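Local coordinates for protein beta-1,4-mannanase (Aplysia kurodai, PDB 3VUP) that probably hydrolyses the beta-1,4-mannosidic linkages of mannan in the digestive fluid of the sea hare, at residues Y30-N42 with D83-L95. Residues are numbered along the deposited sequence; the frame is centred on the assembly and turned at random.
Sequences YDFGDGQWQRNKN and DKQGTMLDDMKDL
W37 swings its indole away from its own amide nitrogen (chi1 162°), and D94 turns its carboxylate the same way, so that the indole N-H and the carboxylate meet between the first two outer helices, 36-53 and 88-101, of this TIM barrel. The axes of 36-42 and 88-95 approach to 9.7 Å at 30°, roughly parallel, as successive helices of a beta/alpha barrel do. W37 NE1 lies 2.8 Å from D94 OD2, an almost straight bond in the ring plane to the anti lone pair; the extended K41 brings NZ to the syn lone pair of the same oxygen in a salt bridge. One indole face rests on the backbone of L95, while K41 CB lies over the other. Deeper in, against strand 58-65, F32 packs its CZ 3.7 Å from L95 CD2, and M92 SD makes an oblique Met-aromatic contact with the ring.

Around the helix starts, carboxylates tie the preceding loops together; from the first turn of 88-101, D91 OD2 takes G33 N on its anti lone pair at 2.8 Å and the T87 hydroxyl on the syn side; T87 OG1 in turn accepts from G35 N. D34 OD1 grips two successive amides, K84 N and Q85 N. D83 OD1 gathers D34 N, T87 N and M88 N, while its OD2 closes an Asx motif with G86 N. Replacing D83 by alanine removes both oxygens and would probably leave D34 N, G86 N, T87 N and M88 N without these acceptors, cutting one tie between the loops. The bond from D34 N to D83 OD1 is 2.9 Å long and nearly straight (172°), meeting the oxygen on its anti side, out of the carboxylate plane.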
ATOM      1  N   TYR A  30       1.200 -10.187  13.302  1.00  7.82           N
ATOM      2  CA  TYR A  30       1.751 -10.371  14.641  1.00  8.50           C
ATOM      3  C   TYR A  30       3.146  -9.767  14.748  1.00  8.01           C
ATOM      4  O   TYR A  30       3.993 -10.285  15.476  1.00  9.14           O
ATOM      5  CB  TYR A  30       1.839 -11.868  14.961  1.00  9.48           C
ATOM      6  CG  TYR A  30       0.631 -12.382  15.666  1.00 10.39           C
ATOM      7  CD1 TYR A  30      -0.571 -12.515  15.000  1.00 10.60           C
ATOM      8  CD2 TYR A  30       0.689 -12.726  17.010  1.00 12.36           C
ATOM      9  CE1 TYR A  30      -1.692 -12.972  15.657  1.00 11.24           C
ATOM     10  CE2 TYR A  30      -0.414 -13.178  17.672  1.00 12.80           C
ATOM     11  CZ  TYR A  30      -1.606 -13.307  16.995  1.00 11.53           C
ATOM     12  OH  TYR A  30      -2.702 -13.759  17.687  1.00 13.31           O
ATOM     13  N   ASP A  31       3.387  -8.678  14.025  1.00  7.34           N
ATOM     14  CA  ASP A  31       4.713  -8.072  13.961  1.00  7.45           C
ATOM     15  C   ASP A  31       4.859  -6.809  14.807  1.00  7.96           C
ATOM     16  O   ASP A  31       5.971  -6.427  15.147  1.00  9.41           O
ATOM     17  CB  ASP A  31       5.068  -7.711  12.516  1.00  7.14           C
ATOM     18  CG  ASP A  31       5.449  -8.911  11.668  1.00  6.34           C
ATOM     19  OD1 ASP A  31       6.116  -9.834  12.188  1.00  7.31           O
ATOM     20  OD2 ASP A  31       5.121  -8.893  10.455  1.00  6.58           O
ATOM     21  N   PHE A  32       3.737  -6.153  15.107  1.00  7.86           N
ATOM     22  CA  PHE A  32       3.738  -4.843  15.753  1.00  8.13           C
ATOM     23  C   PHE A  32       2.768  -4.791  16.910  1.00  7.75           C
ATOM     24  O   PHE A  32       1.691  -5.368  16.844  1.00  8.71           O
ATOM     25  CB  PHE A  32       3.425  -3.748  14.731  1.00  8.29           C
ATOM     26  CG  PHE A  32       4.489  -3.622  13.700  1.00  7.97           C
ATOM     27  CD1 PHE A  32       5.641  -2.905  13.975  1.00  9.63           C
ATOM     28  CD2 PHE A  32       4.393  -4.301  12.497  1.00  7.56           C
ATOM     29  CE1 PHE A  32       6.660  -2.836  13.060  1.00 10.61           C
ATOM     30  CE2 PHE A  32       5.418  -4.238  11.574  1.00  8.70           C
ATOM     31  CZ  PHE A  32       6.547  -3.496  11.854  1.00  9.74           C
ATOM     32  N   GLY A  33       3.155  -4.086  17.967  1.00  8.31           N
ATOM     33  CA  GLY A  33       2.296  -3.930  19.124  1.00  8.93           C
ATOM     34  C   GLY A  33       2.386  -5.128  20.046  1.00  9.15           C
ATOM     35  O   GLY A  33       2.848  -6.195  19.646  1.00  9.43           O
ATOM     36  N   ASP A  34       1.949  -4.948  21.288  1.00  8.78           N
ATOM     37  CA  ASP A  34       1.947  -6.018  22.281  1.00  9.92           C
ATOM     38  C   ASP A  34       3.276  -6.784  22.356  1.00 10.40           C
ATOM     39  O   ASP A  34       3.299  -8.011  22.514  1.00 10.82           O
ATOM     40  CB  ASP A  34       0.760  -6.965  22.052  1.00 10.91           C
ATOM     41  CG  ASP A  34      -0.586  -6.290  22.302  1.00 11.50           C
ATOM     42  OD1 ASP A  34      -0.603  -5.146  22.807  1.00 11.01           O
ATOM     43  OD2 ASP A  34      -1.631  -6.914  22.010  1.00 13.42           O
ATOM     44  N   GLY A  35       4.377  -6.041  22.247  1.00  9.90           N
ATOM     45  CA  GLY A  35       5.713  -6.600  22.380  1.00 10.41           C
ATOM     46  C   GLY A  35       6.217  -7.373  21.174  1.00 10.08           C
ATOM     47  O   GLY A  35       7.303  -7.946  21.215  1.00 10.41           O
ATOM     48  N   GLN A  36       5.449  -7.377  20.091  1.00  9.09           N
ATOM     49  CA  GLN A  36       5.737  -8.262  18.970  1.00  9.35           C
ATOM     50  C   GLN A  36       6.883  -7.790  18.081  1.00  9.15           C
ATOM     51  O   GLN A  36       7.567  -8.603  17.457  1.00  9.83           O
ATOM     52  CB  GLN A  36       4.469  -8.483  18.141  1.00 10.13           C
ATOM     53  CG  GLN A  36       3.401  -9.207  18.943  1.00 10.93           C
ATOM     54  CD  GLN A  36       2.036  -9.262  18.273  1.00 11.82           C
ATOM     55  OE1 GLN A  36       1.373 -10.292  18.321  1.00 14.28           O
ATOM     56  NE2 GLN A  36       1.600  -8.158  17.673  1.00 10.79           N
ATOM     57  N   TRP A  37       7.085  -6.479  18.006  1.00  8.15           N
ATOM     58  CA  TRP A  37       8.161  -5.949  17.175  1.00  8.43           C
ATOM     59  C   TRP A  37       9.528  -6.343  17.717  1.00  9.08           C
ATOM     60  O   TRP A  37      10.382  -6.832  16.975  1.00  9.55           O
ATOM     61  CB  TRP A  37       8.044  -4.433  17.007  1.00  8.71           C
ATOM     62  CG  TRP A  37       9.318  -3.794  16.549  1.00  8.88           C
ATOM     63  CD1 TRP A  37      10.165  -3.044  17.307  1.00  9.97           C
ATOM     64  CD2 TRP A  37       9.910  -3.866  15.240  1.00  8.90           C
ATOM     65  NE1 TRP A  37      11.240  -2.639  16.563  1.00  9.78           N
ATOM     66  CE2 TRP A  37      11.109  -3.125  15.289  1.00  9.16           C
ATOM     67  CE3 TRP A  37       9.540  -4.475  14.037  1.00  9.94           C
ATOM     68  CZ2 TRP A  37      11.942  -2.976  14.183  1.00  9.93           C
ATOM     69  CZ3 TRP A  37      10.374  -4.324  12.936  1.00 10.72           C
ATOM     70  CH2 TRP A  37      11.559  -3.583  13.020  1.00 10.82           C
ATOM     71  N   GLN A  38       9.739  -6.152  19.012  1.00  9.90           N
ATOM     72  CA  GLN A  38      11.031  -6.518  19.572  1.00 12.07           C
ATOM     73  C   GLN A  38      11.286  -8.024  19.445  1.00 12.09           C
ATOM     74  O   GLN A  38      12.432  -8.447  19.298  1.00 12.99           O
ATOM     75  CB  GLN A  38      11.174  -6.033  21.017  1.00 13.73           C
ATOM     76  CG  GLN A  38      11.252  -4.514  21.160  1.00 15.61           C
ATOM     77  CD  GLN A  38      12.449  -3.892  20.448  1.00 16.85           C
ATOM     78  OE1 GLN A  38      13.477  -4.542  20.234  1.00 17.68           O
ATOM     79  NE2 GLN A  38      12.319  -2.620  20.087  1.00 16.69           N
ATOM     80  N   ARG A  39      10.221  -8.825  19.474  1.00 11.81           N
ATOM     81  CA  ARG A  39      10.364 -10.265  19.300  0.52 12.25           C
ATOM     82  C   ARG A  39      10.740 -10.650  17.871  1.00 11.88           C
ATOM     83  O   ARG A  39      11.465 -11.624  17.658  1.00 12.91           O
ATOM     84  CB  ARG A  39       9.097 -10.997  19.740  0.52 13.23           C
ATOM     85  CG  ARG A  39       8.921 -11.041  21.251  0.52 14.23           C
ATOM     86  CD  ARG A  39       7.788 -11.968  21.661  0.52 16.19           C
ATOM     87  NE  ARG A  39       6.478 -11.389  21.386  0.52 18.12           N
ATOM     88  CZ  ARG A  39       5.802 -10.635  22.246  0.52 19.29           C
ATOM     89  NH1 ARG A  39       6.314 -10.369  23.441  0.52 19.94           N
ATOM     90  NH2 ARG A  39       4.615 -10.149  21.915  0.52 19.27           N
ATOM     91  N   ASN A  40      10.261  -9.882  16.895  1.00 10.59           N
ATOM     92  CA  ASN A  40      10.510 -10.186  15.481  1.00 10.22           C
ATOM     93  C   ASN A  40      11.660  -9.399  14.852  1.00 10.34           C
ATOM     94  O   ASN A  40      12.068  -9.692  13.727  1.00  9.94           O
ATOM     95  CB  ASN A  40       9.251  -9.941  14.639  1.00 10.97           C
ATOM     96  CG  ASN A  40       8.201 -11.039  14.784  1.00 13.90           C
ATOM     97  OD1 ASN A  40       8.176 -12.000  14.015  1.00 15.95           O
ATOM     98  ND2 ASN A  40       7.296 -10.867  15.740  1.00 15.08           N
ATOM     99  N   LYS A  41      12.164  -8.397  15.568  1.00 10.27           N
ATOM    100  CA  LYS A  41      13.171  -7.491  15.018  1.00 10.53           C
ATOM    101  C   LYS A  41      14.434  -8.208  14.531  1.00 10.07           C
ATOM    102  O   LYS A  41      15.008  -7.834  13.505  1.00  9.71           O
ATOM    103  CB  LYS A  41      13.530  -6.409  16.039  1.00 11.45           C
ATOM    104  CG  LYS A  41      14.561  -5.405  15.547  1.00 11.80           C
ATOM    105  CD  LYS A  41      14.799  -4.312  16.573  1.00 11.78           C
ATOM    106  CE  LYS A  41      15.783  -3.272  16.061  1.00 12.15           C
ATOM    107  NZ  LYS A  41      15.967  -2.175  17.052  1.00 12.45           N
ATOM    108  N   ASN A  42      14.864  -9.240  15.253  1.00 10.69           N
ATOM    109  CA  ASN A  42      16.073  -9.957  14.861  1.00 11.21           C
ATOM    110  C   ASN A  42      15.941 -10.683  13.522  1.00 10.48           C
ATOM    111  O   ASN A  42      16.942 -11.019  12.902  1.00 10.46           O
ATOM    112  CB  ASN A  42      16.545 -10.924  15.957  1.00 14.07           C
ATOM    113  CG  ASN A  42      15.621 -12.114  16.130  1.00 17.27           C
ATOM    114  OD1 ASN A  42      14.400 -11.995  16.003  1.00 18.72           O
ATOM    115  ND2 ASN A  42      16.201 -13.273  16.426  1.00 19.38           N
ATOM    116  N   ASP A  83      -2.625  -0.556  20.698  1.00  8.11           N
ATOM    117  CA  ASP A  83      -2.456  -1.939  21.127  1.00  8.03           C
ATOM    118  C   ASP A  83      -2.908  -2.014  22.587  1.00  9.00           C
ATOM    119  O   ASP A  83      -3.498  -1.059  23.105  1.00  8.76           O
ATOM    120  CB  ASP A  83      -1.006  -2.443  20.945  1.00  8.10           C
ATOM    121  CG  ASP A  83      -0.015  -1.848  21.946  1.00  8.09           C
ATOM    122  OD1 ASP A  83       1.169  -2.249  21.894  1.00  9.05           O
ATOM    123  OD2 ASP A  83      -0.398  -0.992  22.774  1.00  9.24           O
ATOM    124  N   LYS A  84      -2.618  -3.129  23.252  1.00  9.95           N
ATOM    125  CA  LYS A  84      -2.941  -3.273  24.673  1.00 11.03           C
ATOM    126  C   LYS A  84      -1.741  -3.047  25.580  1.00 12.04           C
ATOM    127  O   LYS A  84      -1.860  -2.423  26.628  1.00 13.49           O
ATOM    128  CB  LYS A  84      -3.533  -4.650  24.957  1.00 13.03           C
ATOM    129  CG  LYS A  84      -4.988  -4.765  24.582  1.00 15.02           C
ATOM    130  CD  LYS A  84      -5.597  -6.097  24.995  0.54 16.72           C
ATOM    131  CE  LYS A  84      -4.937  -7.260  24.276  0.54 18.42           C
ATOM    132  NZ  LYS A  84      -5.896  -8.365  23.981  0.54 19.24           N
ATOM    133  N   GLN A  85      -0.583  -3.562  25.188  1.00 12.24           N
ATOM    134  CA  GLN A  85       0.564  -3.564  26.088  1.00 12.81           C
ATOM    135  C   GLN A  85       1.410  -2.301  26.023  1.00 11.58           C
ATOM    136  O   GLN A  85       2.386  -2.175  26.755  1.00 12.50           O
ATOM    137  CB  GLN A  85       1.429  -4.803  25.870  1.00 14.72           C
ATOM    138  CG  GLN A  85       0.649  -6.108  25.949  0.54 15.96           C
ATOM    139  CD  GLN A  85      -0.179  -6.228  27.217  0.54 16.90           C
ATOM    140  OE1 GLN A  85       0.230  -5.778  28.287  0.54 17.84           O
ATOM    141  NE2 GLN A  85      -1.354  -6.836  27.097  0.54 16.99           N
ATOM    142  N   GLY A  86       1.045  -1.369  25.151  1.00 11.42           N
ATOM    143  CA  GLY A  86       1.717  -0.084  25.125  1.00 11.40           C
ATOM    144  C   GLY A  86       3.085  -0.095  24.466  1.00 11.14           C
ATOM    145  O   GLY A  86       3.957   0.687  24.843  1.00 12.16           O
ATOM    146  N   THR A  87       3.291  -0.980  23.492  1.00  9.95           N
ATOM    147  CA  THR A  87       4.547  -0.960  22.737  1.00  9.40           C
ATOM    148  C   THR A  87       4.407  -0.406  21.321  1.00  8.52           C
ATOM    149  O   THR A  87       5.411  -0.042  20.701  1.00  8.16           O
ATOM    150  CB  THR A  87       5.234  -2.348  22.650  1.00 10.06           C
ATOM    151  OG1 THR A  87       4.538  -3.191  21.724  1.00  8.82           O
ATOM    152  CG2 THR A  87       5.277  -3.021  24.006  1.00 10.93           C
ATOM    153  N   MET A  88       3.180  -0.334  20.812  1.00  8.33           N
ATOM    154  CA  MET A  88       2.946  -0.018  19.403  1.00  7.70           C
ATOM    155  C   MET A  88       3.610   1.272  18.931  1.00  7.45           C
ATOM    156  O   MET A  88       4.196   1.299  17.856  1.00  7.15           O
ATOM    157  CB  MET A  88       1.446   0.015  19.118  1.00  8.14           C
ATOM    158  CG  MET A  88       1.084   0.249  17.661  1.00  7.11           C
ATOM    159  SD  MET A  88       1.774  -1.012  16.578  1.00  7.48           S
ATOM    160  CE  MET A  88       0.746  -0.768  15.130  1.00  8.20           C
ATOM    161  N   LEU A  89       3.495   2.346  19.707  1.00  7.94           N
ATOM    162  CA  LEU A  89       4.075   3.612  19.282  1.00  8.40           C
ATOM    163  C   LEU A  89       5.597   3.486  19.195  1.00  8.48           C
ATOM    164  O   LEU A  89       6.197   3.849  18.188  1.00  8.73           O
ATOM    165  CB  LEU A  89       3.653   4.752  20.211  1.00  9.23           C
ATOM    166  CG  LEU A  89       2.140   4.956  20.348  1.00 11.28           C
ATOM    167  CD1 LEU A  89       1.865   6.147  21.244  1.00 12.20           C
ATOM    168  CD2 LEU A  89       1.469   5.133  18.996  1.00 12.14           C
ATOM    169  N   ASP A  90       6.214   2.949  20.245  1.00  8.69           N
ATOM    170  CA  ASP A  90       7.650   2.680  20.230  1.00  9.90           C
ATOM    171  C   ASP A  90       8.044   1.767  19.069  1.00  8.71           C
ATOM    172  O   ASP A  90       9.090   1.957  18.444  1.00  8.99           O
ATOM    173  CB  ASP A  90       8.103   2.026  21.543  1.00 12.60           C
ATOM    174  CG  ASP A  90       8.052   2.969  22.737  1.00 15.22           C
ATOM    175  OD1 ASP A  90       8.107   4.202  22.552  1.00 15.83           O
ATOM    176  OD2 ASP A  90       7.971   2.461  23.875  1.00 17.11           O
ATOM    177  N   ASP A  91       7.215   0.761  18.800  1.00  8.57           N
ATOM    178  CA  ASP A  91       7.501  -0.207  17.749  1.00  8.16           C
ATOM    179  C   ASP A  91       7.553   0.470  16.385  1.00  7.64           C
ATOM    180  O   ASP A  91       8.454   0.211  15.582  1.00  7.56           O
ATOM    181  CB  ASP A  91       6.434  -1.303  17.714  1.00  8.02           C
ATOM    182  CG  ASP A  91       6.431  -2.182  18.957  1.00  7.83           C
ATOM    183  OD1 ASP A  91       7.437  -2.214  19.707  1.00  9.19           O
ATOM    184  OD2 ASP A  91       5.400  -2.862  19.165  1.00  8.41           O
ATOM    185  N   MET A  92       6.581   1.334  16.118  1.00  7.41           N
ATOM    186  CA  MET A  92       6.533   1.998  14.824  1.00  7.67           C
ATOM    187  C   MET A  92       7.716   2.955  14.657  1.00  8.39           C
ATOM    188  O   MET A  92       8.315   3.027  13.579  1.00  8.54           O
ATOM    189  CB  MET A  92       5.194   2.708  14.627  1.00  7.82           C
ATOM    190  CG  MET A  92       3.999   1.746  14.554  1.00  8.11           C
ATOM    191  SD  MET A  92       4.087   0.543  13.199  1.00  9.14           S
ATOM    192  CE  MET A  92       3.976   1.616  11.765  1.00 10.49           C
ATOM    193  N   LYS A  93       8.082   3.659  15.725  1.00  8.36           N
ATOM    194  CA  LYS A  93       9.251   4.524  15.667  1.00  8.85           C
ATOM    195  C   LYS A  93      10.525   3.712  15.453  1.00  8.24           C
ATOM    196  O   LYS A  93      11.369   4.081  14.642  1.00  8.54           O
ATOM    197  CB  LYS A  93       9.368   5.395  16.921  1.00 11.04           C
ATOM    198  CG  LYS A  93      10.702   6.140  16.999  0.58 13.47           C
ATOM    199  CD  LYS A  93      10.614   7.457  17.744  0.58 15.38           C
ATOM    200  CE  LYS A  93      11.857   8.302  17.479  0.58 16.29           C
ATOM    201  NZ  LYS A  93      13.121   7.578  17.801  0.58 16.64           N
ATOM    202  N   ASP A  94      10.657   2.600  16.170  1.00  8.51           N
ATOM    203  CA  ASP A  94      11.851   1.780  16.044  1.00  8.78           C
ATOM    204  C   ASP A  94      11.962   1.132  14.666  1.00  8.58           C
ATOM    205  O   ASP A  94      13.065   0.979  14.134  1.00  8.57           O
ATOM    206  CB  ASP A  94      11.913   0.727  17.149  1.00  9.74           C
ATOM    207  CG  ASP A  94      13.307   0.173  17.334  1.00 10.88           C
ATOM    208  OD1 ASP A  94      14.256   0.975  17.457  1.00 11.58           O
ATOM    209  OD2 ASP A  94      13.459  -1.064  17.346  1.00 11.35           O
ATOM    210  N   LEU A  95      10.825   0.743  14.096  1.00  8.32           N
ATOM    211  CA  LEU A  95      10.798   0.254  12.725  1.00  7.81           C
ATOM    212  C   LEU A  95      11.443   1.281  11.801  1.00  7.71           C
ATOM    213  O   LEU A  95      12.315   0.956  10.995  1.00  7.80           O
ATOM    214  CB  LEU A  95       9.354   0.003  12.288  1.00  8.42           C
ATOM    215  CG  LEU A  95       9.121  -0.153  10.781  1.00  8.44           C
ATOM    216  CD1 LEU A  95       9.803  -1.393  10.213  1.00  9.17           C
ATOM    217  CD2 LEU A  95       7.630  -0.175  10.503  1.00  8.49           C
TER
HETATM  218  O   HOH W   1      -1.978  -8.310  24.410  1.00 25.14           O
HETATM  219  O   HOH W   2       7.775  -4.796  20.650  1.00 11.07           O
HETATM  220  O   HOH W   3       9.851  -1.207  20.595  1.00 14.37           O